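Local structure of copper-containing nitrite reductase (Hyphomicrobium denitrificans 1NES1, 6TFO) at residues C[365-370]-C[414-419]; C[329-334]-C[426-431]; C[353-358]-C[401-406]. The protein probably reduces nitrite to nitric oxide at a copper site, with electrons supplied by a c-type cytochrome. All blocks are in the same frame, centred on the assembly; numbering follows the deposited sequence.

Contact 1 (C[365-370]-C[414-419]). With CU (copper (II) ion), chain E.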
loop_
_atom_site.group_PDB
_atom_site.type_symbol
_atom_site.label_atom_id
_atom_site.label_comp_id
_atom_site.label_asym_id
_atom_site.label_seq_id
_atom_site.Cartn_x
_atom_site.Cartn_y
_atom_site.Cartn_z
ATOM N N SER C 365 14.248 -22.598 -27.528
ATOM C CA SER C 365 15.687 -22.614 -27.167
ATOM C C SER C 365 16.526 -22.166 -28.367
ATOM O O SER C 365 16.236 -22.593 -29.490
ATOM C CB SER C 365 16.110 -23.965 -26.699
ATOM O OG SER C 365 17.468 -23.937 -26.302
ATOM N N SER C 366 17.498 -21.295 -28.138
ATOM C CA SER C 366 18.539 -20.934 -29.122
ATOM C C SER C 366 19.754 -21.831 -28.844
ATOM O O SER C 366 20.746 -21.342 -28.263
ATOM C CB SER C 366 18.823 -19.454 -29.055
ATOM O OG SER C 366 17.622 -18.726 -29.321
ATOM N N PHE C 367 19.656 -23.120 -29.207
ATOM C CA PHE C 367 20.590 -24.176 -28.736
ATOM C C PHE C 367 21.936 -23.973 -29.411
ATOM O O PHE C 367 21.977 -23.751 -30.640
ATOM C CB PHE C 367 20.059 -25.582 -28.994
ATOM C CG PHE C 367 20.937 -26.656 -28.406
ATOM C CD1 PHE C 367 21.085 -26.779 -27.041
ATOM C CD2 PHE C 367 21.633 -27.532 -29.219
ATOM C CE1 PHE C 367 21.882 -27.773 -26.500
ATOM C CE2 PHE C 367 22.430 -28.529 -28.679
ATOM C CZ PHE C 367 22.557 -28.646 -27.322
ATOM N N HIS C 368 22.995 -24.032 -28.615
ATOM C CA HIS C 368 24.376 -23.668 -29.009
ATOM C C HIS C 368 25.348 -24.380 -28.080
ATOM O O HIS C 368 25.010 -24.583 -26.908
ATOM C CB HIS C 368 24.565 -22.156 -28.950
ATOM C CG HIS C 368 25.979 -21.718 -29.123
ATOM N ND1 HIS C 368 26.548 -21.500 -30.370
ATOM C CD2 HIS C 368 26.929 -21.412 -28.215
ATOM C CE1 HIS C 368 27.790 -21.090 -30.215
ATOM N NE2 HIS C 368 28.042 -21.021 -28.908
ATOM N N VAL C 369 26.493 -24.781 -28.601
ATOM C CA VAL C 369 27.564 -25.412 -27.785
ATOM C C VAL C 369 28.757 -24.486 -27.885
ATOM O O VAL C 369 29.286 -24.365 -28.995
ATOM C CB VAL C 369 27.906 -26.828 -28.265
ATOM C CG1 VAL C 369 29.145 -27.355 -27.565
ATOM C CG2 VAL C 369 26.723 -27.767 -28.086
ATOM N N ILE C 370 29.099 -23.831 -26.783
ATOM C CA ILE C 370 30.204 -22.837 -26.744
ATOM C C ILE C 370 31.493 -23.593 -27.074
ATOM O O ILE C 370 31.723 -24.656 -26.440
ATOM C CB ILE C 370 30.244 -22.096 -25.387
ATOM C CG1 ILE C 370 28.880 -21.493 -25.025
ATOM C CG2 ILE C 370 31.322 -21.029 -25.401
ATOM C CD1 ILE C 370 28.869 -20.704 -23.730
ATOM N N TYR C 414 33.174 -28.212 -23.269
ATOM C CA TYR C 414 32.243 -27.571 -24.225
ATOM C C TYR C 414 30.924 -27.352 -23.479
ATOM O O TYR C 414 30.501 -28.238 -22.698
ATOM C CB TYR C 414 32.145 -28.412 -25.497
ATOM C CG TYR C 414 33.429 -28.501 -26.292
ATOM C CD1 TYR C 414 33.770 -27.529 -27.228
ATOM C CD2 TYR C 414 34.301 -29.570 -26.125
ATOM C CE1 TYR C 414 34.940 -27.620 -27.971
ATOM C CE2 TYR C 414 35.466 -29.679 -26.866
ATOM C CZ TYR C 414 35.785 -28.705 -27.801
ATOM O OH TYR C 414 36.930 -28.798 -28.545
ATOM N N VAL C 415 30.308 -26.188 -23.666
ATOM C CA VAL C 415 29.175 -25.762 -22.802
ATOM C C VAL C 415 27.905 -25.645 -23.631
ATOM O O VAL C 415 27.856 -24.755 -24.481
ATOM C CB VAL C 415 29.487 -24.447 -22.073
ATOM C CG1 VAL C 415 28.326 -24.020 -21.196
ATOM C CG2 VAL C 415 30.756 -24.568 -21.245
ATOM N N LEU C 416 26.913 -26.481 -23.312
ATOM C CA LEU C 416 25.539 -26.430 -23.873
ATOM C C LEU C 416 24.774 -25.267 -23.230
ATOM O O LEU C 416 24.731 -25.210 -21.990
ATOM C CB LEU C 416 24.821 -27.749 -23.563
ATOM C CG LEU C 416 25.226 -28.984 -24.370
ATOM C CD1 LEU C 416 26.642 -29.440 -24.018
ATOM C CD2 LEU C 416 24.233 -30.110 -24.114
ATOM N N VAL C 417 24.169 -24.394 -24.038
ATOM C CA VAL C 417 23.375 -23.221 -23.566
ATOM C C VAL C 417 22.151 -23.031 -24.460
ATOM O O VAL C 417 22.185 -23.451 -25.644
ATOM C CB VAL C 417 24.206 -21.922 -23.541
ATOM C CG1 VAL C 417 25.456 -22.070 -22.681
ATOM C CG2 VAL C 417 24.564 -21.431 -24.941
ATOM N N ASP C 418 21.119 -22.394 -23.907
ATOM C CA ASP C 418 20.120 -21.608 -24.678
ATOM C C ASP C 418 20.734 -20.213 -24.792
ATOM O O ASP C 418 21.107 -19.682 -23.764
ATOM C CB ASP C 418 18.775 -21.669 -23.972
ATOM C CG ASP C 418 17.643 -20.957 -24.669
ATOM O OD1 ASP C 418 17.938 -20.082 -25.534
ATOM O OD2 ASP C 418 16.468 -21.287 -24.334
ATOM N N HIS C 419 20.960 -19.695 -25.992
ATOM C CA HIS C 419 21.774 -18.464 -26.194
ATOM C C HIS C 419 20.931 -17.224 -25.862
ATOM O O HIS C 419 21.422 -16.099 -26.109
ATOM C CB HIS C 419 22.381 -18.412 -27.613
ATOM C CG HIS C 419 23.737 -17.791 -27.644
ATOM N ND1 HIS C 419 23.931 -16.441 -27.469
ATOM C CD2 HIS C 419 24.964 -18.335 -27.797
ATOM C CE1 HIS C 419 25.222 -16.183 -27.523
ATOM N NE2 HIS C 419 25.883 -17.325 -27.719
HETATM CU CU CU E . 27.972 -17.626 -27.558
HETATM O O HOH W 1 16.129 -18.580 -26.885
#
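The edge of the His419 imidazole meets a face of the His368 ring in a T-shaped stack, with planes at 82° and His419 CD2 3.7 Å from His368 CD2. At the rim of the His368 ring, near its plane, lie Val417 CG2 and Ile370 CG1. This ring also stacks on His227 of a neighbouring subunit, and its ND1 is bonded to Gln392 O, which fixes its rotation. On the reverse side of the sheet, Leu416 CD2 touches the Phe367 ring edge-on, 3.9 Å from CZ.

The strands pair antiparallel: His368 exchanges two backbone bonds with Val417, and Ile370 N reaches Val415 O at 2.8 Å. Beyond the strand end His419 N donates to Ser366 O. The buried carboxylate of Asp418, swung anti to its own backbone nitrogen (chi1 -178°), turns back to the partner strand. Its OD1 takes Ser366 N at 2.9 Å, from above the carboxylate plane, and a water that also binds Ser366 OG, while OD2 meets Arg423 and Gln299. With an alanine in place of Asp418, Arg423 would probably lose its countercharge and Ser366 N its acceptor.

His419 NE2 binds copper at 2.1 Å, and His227 and His262 of the neighbouring subunit complete the three-histidine site, the intersubunit type 2 copper centre of trimeric nitrite reductases.

Contact 2 (C[329-334]-C[426-431])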
loop_
_atom_site.group_PDB
_atom_site.type_symbol
_atom_site.label_atom_id
_atom_site.label_comp_id
_atom_site.label_asym_id
_atom_site.label_seq_id
_atom_site.Cartn_x
_atom_site.Cartn_y
_atom_site.Cartn_z
ATOM N N PHE C 329 14.973 -22.612 -15.786
ATOM C CA PHE C 329 15.244 -23.129 -17.151
ATOM C C PHE C 329 16.234 -24.287 -17.002
ATOM O O PHE C 329 17.374 -24.014 -16.534
ATOM C CB PHE C 329 15.832 -22.020 -18.020
ATOM C CG PHE C 329 14.820 -21.069 -18.592
ATOM C CD1 PHE C 329 14.123 -21.389 -19.742
ATOM C CD2 PHE C 329 14.550 -19.865 -17.971
ATOM C CE1 PHE C 329 13.191 -20.507 -20.272
ATOM C CE2 PHE C 329 13.611 -18.992 -18.498
ATOM C CZ PHE C 329 12.942 -19.315 -19.650
ATOM N N LEU C 330 15.834 -25.509 -17.358
ATOM C CA LEU C 330 16.609 -26.732 -17.012
ATOM C C LEU C 330 16.893 -27.632 -18.225
ATOM O O LEU C 330 15.984 -27.841 -19.078
ATOM C CB LEU C 330 15.832 -27.515 -15.951
ATOM C CG LEU C 330 15.412 -26.714 -14.721
ATOM C CD1 LEU C 330 14.382 -27.498 -13.931
ATOM C CD2 LEU C 330 16.617 -26.345 -13.870
ATOM N N PHE C 331 18.109 -28.192 -18.252
ATOM C CA PHE C 331 18.463 -29.397 -19.050
ATOM C C PHE C 331 18.260 -30.628 -18.169
ATOM O O PHE C 331 18.844 -30.669 -17.091
ATOM C CB PHE C 331 19.911 -29.349 -19.544
ATOM C CG PHE C 331 20.212 -28.281 -20.565
ATOM C CD1 PHE C 331 19.357 -28.050 -21.631
ATOM C CD2 PHE C 331 21.372 -27.526 -20.479
ATOM C CE1 PHE C 331 19.641 -27.070 -22.568
ATOM C CE2 PHE C 331 21.666 -26.553 -21.429
ATOM C CZ PHE C 331 20.794 -26.317 -22.460
ATOM N N ASN C 332 17.428 -31.571 -18.619
ATOM C CA ASN C 332 17.246 -32.911 -18.004
ATOM C C ASN C 332 16.920 -32.714 -16.521
ATOM O O ASN C 332 17.534 -33.394 -15.669
ATOM C CB ASN C 332 18.471 -33.811 -18.224
ATOM C CG ASN C 332 18.733 -34.164 -19.677
ATOM O OD1 ASN C 332 18.272 -33.489 -20.593
ATOM N ND2 ASN C 332 19.483 -35.224 -19.910
ATOM N N GLY C 333 16.019 -31.781 -16.224
ATOM C CA GLY C 333 15.175 -31.848 -15.014
ATOM C C GLY C 333 15.667 -31.076 -13.800
ATOM O O GLY C 333 14.841 -30.850 -12.914
ATOM N N SER C 334 16.940 -30.700 -13.710
ATOM C CA SER C 334 17.505 -30.167 -12.447
ATOM C C SER C 334 18.612 -29.149 -12.724
ATOM O O SER C 334 19.224 -29.186 -13.801
ATOM C CB SER C 334 17.998 -31.281 -11.545
ATOM O OG SER C 334 19.337 -31.642 -11.861
ATOM N N HIS C 426 19.154 -18.839 -14.459
ATOM C CA HIS C 426 17.965 -19.631 -14.021
ATOM C C HIS C 426 18.237 -21.148 -14.072
ATOM O O HIS C 426 17.247 -21.901 -14.030
ATOM C CB HIS C 426 16.721 -19.269 -14.847
ATOM C CG HIS C 426 16.227 -17.871 -14.649
ATOM N ND1 HIS C 426 15.241 -17.555 -13.730
ATOM C CD2 HIS C 426 16.562 -16.706 -15.249
ATOM C CE1 HIS C 426 14.977 -16.266 -13.792
ATOM N NE2 HIS C 426 15.795 -15.714 -14.700
ATOM N N GLY C 427 19.505 -21.576 -14.166
ATOM C CA GLY C 427 19.937 -22.988 -14.056
ATOM C C GLY C 427 20.251 -23.677 -15.394
ATOM O O GLY C 427 20.614 -24.875 -15.353
ATOM N N LEU C 428 20.175 -22.976 -16.533
ATOM C CA LEU C 428 20.269 -23.592 -17.883
ATOM C C LEU C 428 21.697 -23.529 -18.414
ATOM O O LEU C 428 22.061 -22.551 -19.103
ATOM C CB LEU C 428 19.338 -22.875 -18.861
ATOM C CG LEU C 428 19.070 -23.629 -20.165
ATOM C CD1 LEU C 428 18.515 -25.021 -19.891
ATOM C CD2 LEU C 428 18.109 -22.846 -21.035
ATOM N N VAL C 429 22.461 -24.576 -18.137
ATOM C CA VAL C 429 23.862 -24.737 -18.620
ATOM C C VAL C 429 24.241 -26.216 -18.448
ATOM O O VAL C 429 23.756 -26.849 -17.486
ATOM C CB VAL C 429 24.801 -23.774 -17.875
ATOM C CG1 VAL C 429 24.899 -24.140 -16.407
ATOM C CG2 VAL C 429 26.185 -23.714 -18.482
ATOM N N GLY C 430 24.993 -26.766 -19.406
ATOM C CA GLY C 430 25.497 -28.153 -19.384
ATOM C C GLY C 430 26.943 -28.198 -19.842
ATOM O O GLY C 430 27.388 -27.282 -20.591
ATOM N N PHE C 431 27.658 -29.232 -19.411
ATOM C CA PHE C 431 29.072 -29.477 -19.784
ATOM C C PHE C 431 29.202 -30.755 -20.628
ATOM O O PHE C 431 28.593 -31.814 -20.312
ATOM C CB PHE C 431 29.923 -29.526 -18.525
ATOM C CG PHE C 431 29.995 -28.227 -17.774
ATOM C CD1 PHE C 431 29.871 -27.015 -18.439
ATOM C CD2 PHE C 431 30.227 -28.217 -16.406
ATOM C CE1 PHE C 431 29.959 -25.817 -17.748
ATOM C CE2 PHE C 431 30.324 -27.019 -15.718
ATOM C CZ PHE C 431 30.192 -25.822 -16.385
HETATM O O HOH W 2 19.707 -27.449 -15.939
#
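Leu428 drives a methyl group squarely onto the ring of Phe331, joining the two sheets of a cupredoxin-type beta sandwich: 329-331 is an outer strand of one sheet, and 426-431 leads into a strand of the other. The two side chains cross at about a right angle. Leu428 CD1 sits 3.4 Å from the centroid of the Phe331 ring and 7° off its normal, a textbook CH-pi contact with every ring carbon at a similar distance. The leucine gets there because CG is anti to the backbone nitrogen (chi1 -165°), which turns the branch toward the strand. The rim of the same ring runs against the backbone, with Phe331 CD2 3.8 Å from Val429 C and Gly430 N also near the ring plane.

Phe329 is placed differently. Its side chain runs alongside that of His426, pointing the same way, and His426 CB lies at the ring edge, 3.9 Å from Phe329 CD2. The other branch of Leu428, CD2, approaches Phe329 at its CB, and Phe329 CB and Leu428 CB are 3.7 Å apart. His426 NE2 bonds to Ile322 O of a neighbouring subunit and ND1 to Glu327 O, holding the imidazole at both nitrogens.

The backbones share one direct hydrogen bond, Phe329 N to His426 O at 3.0 Å. Gly427, at a positive phi of 102°, has no room for a side chain, as a CB would press on Leu330 CD2 and jam against His426 O. After the strand, a type I' turn from Phe331 to Ser334 bends the chain back. A water bridge completes the join: one water accepts from Phe331 N and donates to both Ser334 O and Gly427 O, 2.8 Å from each.

Contact 3 (C[353-358]-C[401-406])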
loop_
_atom_site.group_PDB
_atom_site.type_symbol
_atom_site.label_atom_id
_atom_site.label_comp_id
_atom_site.label_asym_id
_atom_site.label_seq_id
_atom_site.Cartn_x
_atom_site.Cartn_y
_atom_site.Cartn_z
ATOM N N ARG C 353 26.743 -36.965 -31.722
ATOM C CA ARG C 353 25.358 -36.556 -32.062
ATOM C C ARG C 353 24.610 -36.230 -30.761
ATOM O O ARG C 353 24.608 -37.076 -29.844
ATOM C CB ARG C 353 24.605 -37.629 -32.858
ATOM C CG ARG C 353 23.109 -37.358 -32.917
ATOM C CD ARG C 353 22.389 -38.087 -34.017
ATOM N NE ARG C 353 22.799 -39.469 -34.050
ATOM C CZ ARG C 353 23.301 -40.094 -35.104
ATOM N NH1 ARG C 353 23.643 -41.361 -34.997
ATOM N NH2 ARG C 353 23.433 -39.477 -36.264
ATOM N N ILE C 354 23.956 -35.068 -30.708
ATOM C CA ILE C 354 23.000 -34.703 -29.619
ATOM C C ILE C 354 21.579 -34.710 -30.195
ATOM O O ILE C 354 21.303 -33.914 -31.118
ATOM C CB ILE C 354 23.357 -33.343 -28.995
ATOM C CG1 ILE C 354 24.814 -33.298 -28.518
ATOM C CG2 ILE C 354 22.370 -33.014 -27.888
ATOM C CD1 ILE C 354 25.281 -31.947 -28.051
ATOM N N PHE C 355 20.731 -35.616 -29.699
ATOM C CA PHE C 355 19.257 -35.516 -29.808
ATOM C C PHE C 355 18.781 -34.480 -28.783
ATOM O O PHE C 355 18.848 -34.754 -27.565
ATOM C CB PHE C 355 18.589 -36.864 -29.550
ATOM C CG PHE C 355 19.009 -37.951 -30.493
ATOM C CD1 PHE C 355 18.506 -37.994 -31.775
ATOM C CD2 PHE C 355 19.900 -38.921 -30.092
ATOM C CE1 PHE C 355 18.899 -38.998 -32.651
ATOM C CE2 PHE C 355 20.285 -39.925 -30.967
ATOM C CZ PHE C 355 19.785 -39.964 -32.243
ATOM N N PHE C 356 18.354 -33.313 -29.267
ATOM C CA PHE C 356 17.959 -32.146 -28.439
ATOM C C PHE C 356 16.499 -31.803 -28.716
ATOM O O PHE C 356 16.164 -31.471 -29.861
ATOM C CB PHE C 356 18.827 -30.918 -28.718
ATOM C CG PHE C 356 18.417 -29.717 -27.905
ATOM C CD1 PHE C 356 18.686 -29.654 -26.553
ATOM C CD2 PHE C 356 17.724 -28.667 -28.487
ATOM C CE1 PHE C 356 18.291 -28.551 -25.807
ATOM C CE2 PHE C 356 17.327 -27.570 -27.741
ATOM C CZ PHE C 356 17.604 -27.516 -26.399
ATOM N N GLY C 357 15.679 -31.844 -27.668
ATOM C CA GLY C 357 14.257 -31.476 -27.752
ATOM C C GLY C 357 13.857 -30.508 -26.658
ATOM O O GLY C 357 14.483 -30.513 -25.596
ATOM N N VAL C 358 12.833 -29.713 -26.914
ATOM C CA VAL C 358 12.268 -28.761 -25.923
ATOM C C VAL C 358 10.890 -29.284 -25.524
ATOM O O VAL C 358 9.952 -29.192 -26.352
ATOM C CB VAL C 358 12.198 -27.343 -26.515
ATOM C CG1 VAL C 358 11.696 -26.349 -25.493
ATOM C CG2 VAL C 358 13.546 -26.909 -27.058
ATOM N N ALA C 401 12.024 -30.799 -31.723
ATOM C CA ALA C 401 13.335 -31.431 -31.474
ATOM C C ALA C 401 14.151 -31.302 -32.751
ATOM O O ALA C 401 13.585 -30.938 -33.779
ATOM C CB ALA C 401 13.164 -32.877 -31.063
ATOM N N THR C 402 15.449 -31.514 -32.622
ATOM C CA THR C 402 16.446 -31.477 -33.707
ATOM C C THR C 402 17.526 -32.515 -33.397
ATOM O O THR C 402 17.480 -33.153 -32.302
ATOM C CB THR C 402 17.049 -30.077 -33.904
ATOM O OG1 THR C 402 17.775 -30.050 -35.139
ATOM C CG2 THR C 402 17.998 -29.671 -32.803
ATOM N N ILE C 403 18.420 -32.690 -34.365
ATOM C CA ILE C 403 19.659 -33.487 -34.237
ATOM C C ILE C 403 20.787 -32.566 -34.667
ATOM O O ILE C 403 20.637 -31.913 -35.706
ATOM C CB ILE C 403 19.568 -34.748 -35.109
ATOM C CG1 ILE C 403 18.468 -35.687 -34.604
ATOM C CG2 ILE C 403 20.921 -35.429 -35.200
ATOM C CD1 ILE C 403 18.093 -36.782 -35.579
ATOM N N VAL C 404 21.837 -32.482 -33.871
ATOM C CA VAL C 404 23.095 -31.807 -34.269
ATOM C C VAL C 404 24.206 -32.848 -34.138
ATOM O O VAL C 404 24.108 -33.701 -33.239
ATOM C CB VAL C 404 23.383 -30.555 -33.423
ATOM C CG1 VAL C 404 22.289 -29.509 -33.578
ATOM C CG2 VAL C 404 23.608 -30.899 -31.962
ATOM N N ASP C 405 25.199 -32.790 -35.020
ATOM C CA ASP C 405 26.461 -33.549 -34.847
ATOM C C ASP C 405 27.634 -32.619 -35.148
ATOM O O ASP C 405 27.447 -31.592 -35.821
ATOM C CB ASP C 405 26.451 -34.851 -35.654
ATOM C CG ASP C 405 26.213 -34.702 -37.149
ATOM O OD1 ASP C 405 27.080 -34.071 -37.833
ATOM O OD2 ASP C 405 25.170 -35.235 -37.621
ATOM N N PHE C 406 28.790 -32.965 -34.615
ATOM C CA PHE C 406 30.064 -32.254 -34.846
ATOM C C PHE C 406 31.190 -33.225 -34.498
ATOM O O PHE C 406 30.941 -34.224 -33.772
ATOM C CB PHE C 406 30.090 -30.962 -34.033
ATOM C CG PHE C 406 29.747 -31.160 -32.578
ATOM C CD1 PHE C 406 28.429 -31.137 -32.154
ATOM C CD2 PHE C 406 30.743 -31.398 -31.644
ATOM C CE1 PHE C 406 28.114 -31.339 -30.824
ATOM C CE2 PHE C 406 30.425 -31.620 -30.316
ATOM C CZ PHE C 406 29.111 -31.584 -29.909
#
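Ile354 with Val404, and Phe356 with Thr402, each exchange a pair of backbone hydrogen bonds in an antiparallel pairing in which the axes of segments 353-358 and 401-406 come within 4.7 Å, their directions 158° apart. Between the pairs Ile403 CA also points its hydrogen at Ile354 O, and beyond them Arg353 CA does the same to Val404 O.

Side chains alternate between the two faces. On one, Ile403 wedges in between its neighbours: CG2 packs tightly on the aliphatic part of Arg353, 3.3 Å from CD, while CG1 comes obliquely to the Phe355 ring, 3.7 Å from CD1. Arg353 CG in turn hangs over a face of that ring near its rim. The arginine chain is extended as far as CD, then bends at chi3 (46°), carrying the guanidinium to a salt bridge with Glu294 and to Pro289 O. Asp405, its partner in the register, takes another course, with OD1 bonded to His376. Farther along, Gly357 lets Ala401 come close, Ala401 CB lying 3.8 Å from Gly357 CA.

The opposite face carries Ile354, whose CB rests on Val404 CG2 at 3.9 Å and whose CD1 meets the edge of the Phe406 ring. There too the Phe356 ring leads away from the partner strand to stack on Phe367.

One face is thus turned to strand 277-283, where Phe355 touches Leu279 and Leu281, and the other to the interior of the sandwich, where Phe367 lies: central strand pairing in a sheet of a cupredoxin beta sandwich, packed against the adjoining copper-binding domain.

In the fold
The three contacts lie within one cupredoxin domain. Contacts 2 and 3 reach the same sheet, with centres about 16 Å apart; contact 1 belongs to the facing sheet, its centre about 11 Å from each of the others. Phe356 of contact 3 is the shared filling: its CE1 lies 3.5 Å from Phe367 CD1 of contact 1 and 3.8 Å from Phe331 CE1 of contact 2. Leu416 N probably bonds to Gly430 O, 2.9 Å away, continuing contact 1 into the strand of contact 2. Only contact 1 holds a copper ligand among its residues, His419. The side chain of Leu428 is about 9 Å from that of His419, and the side chain of Phe356 is about 10 Å from that of His419.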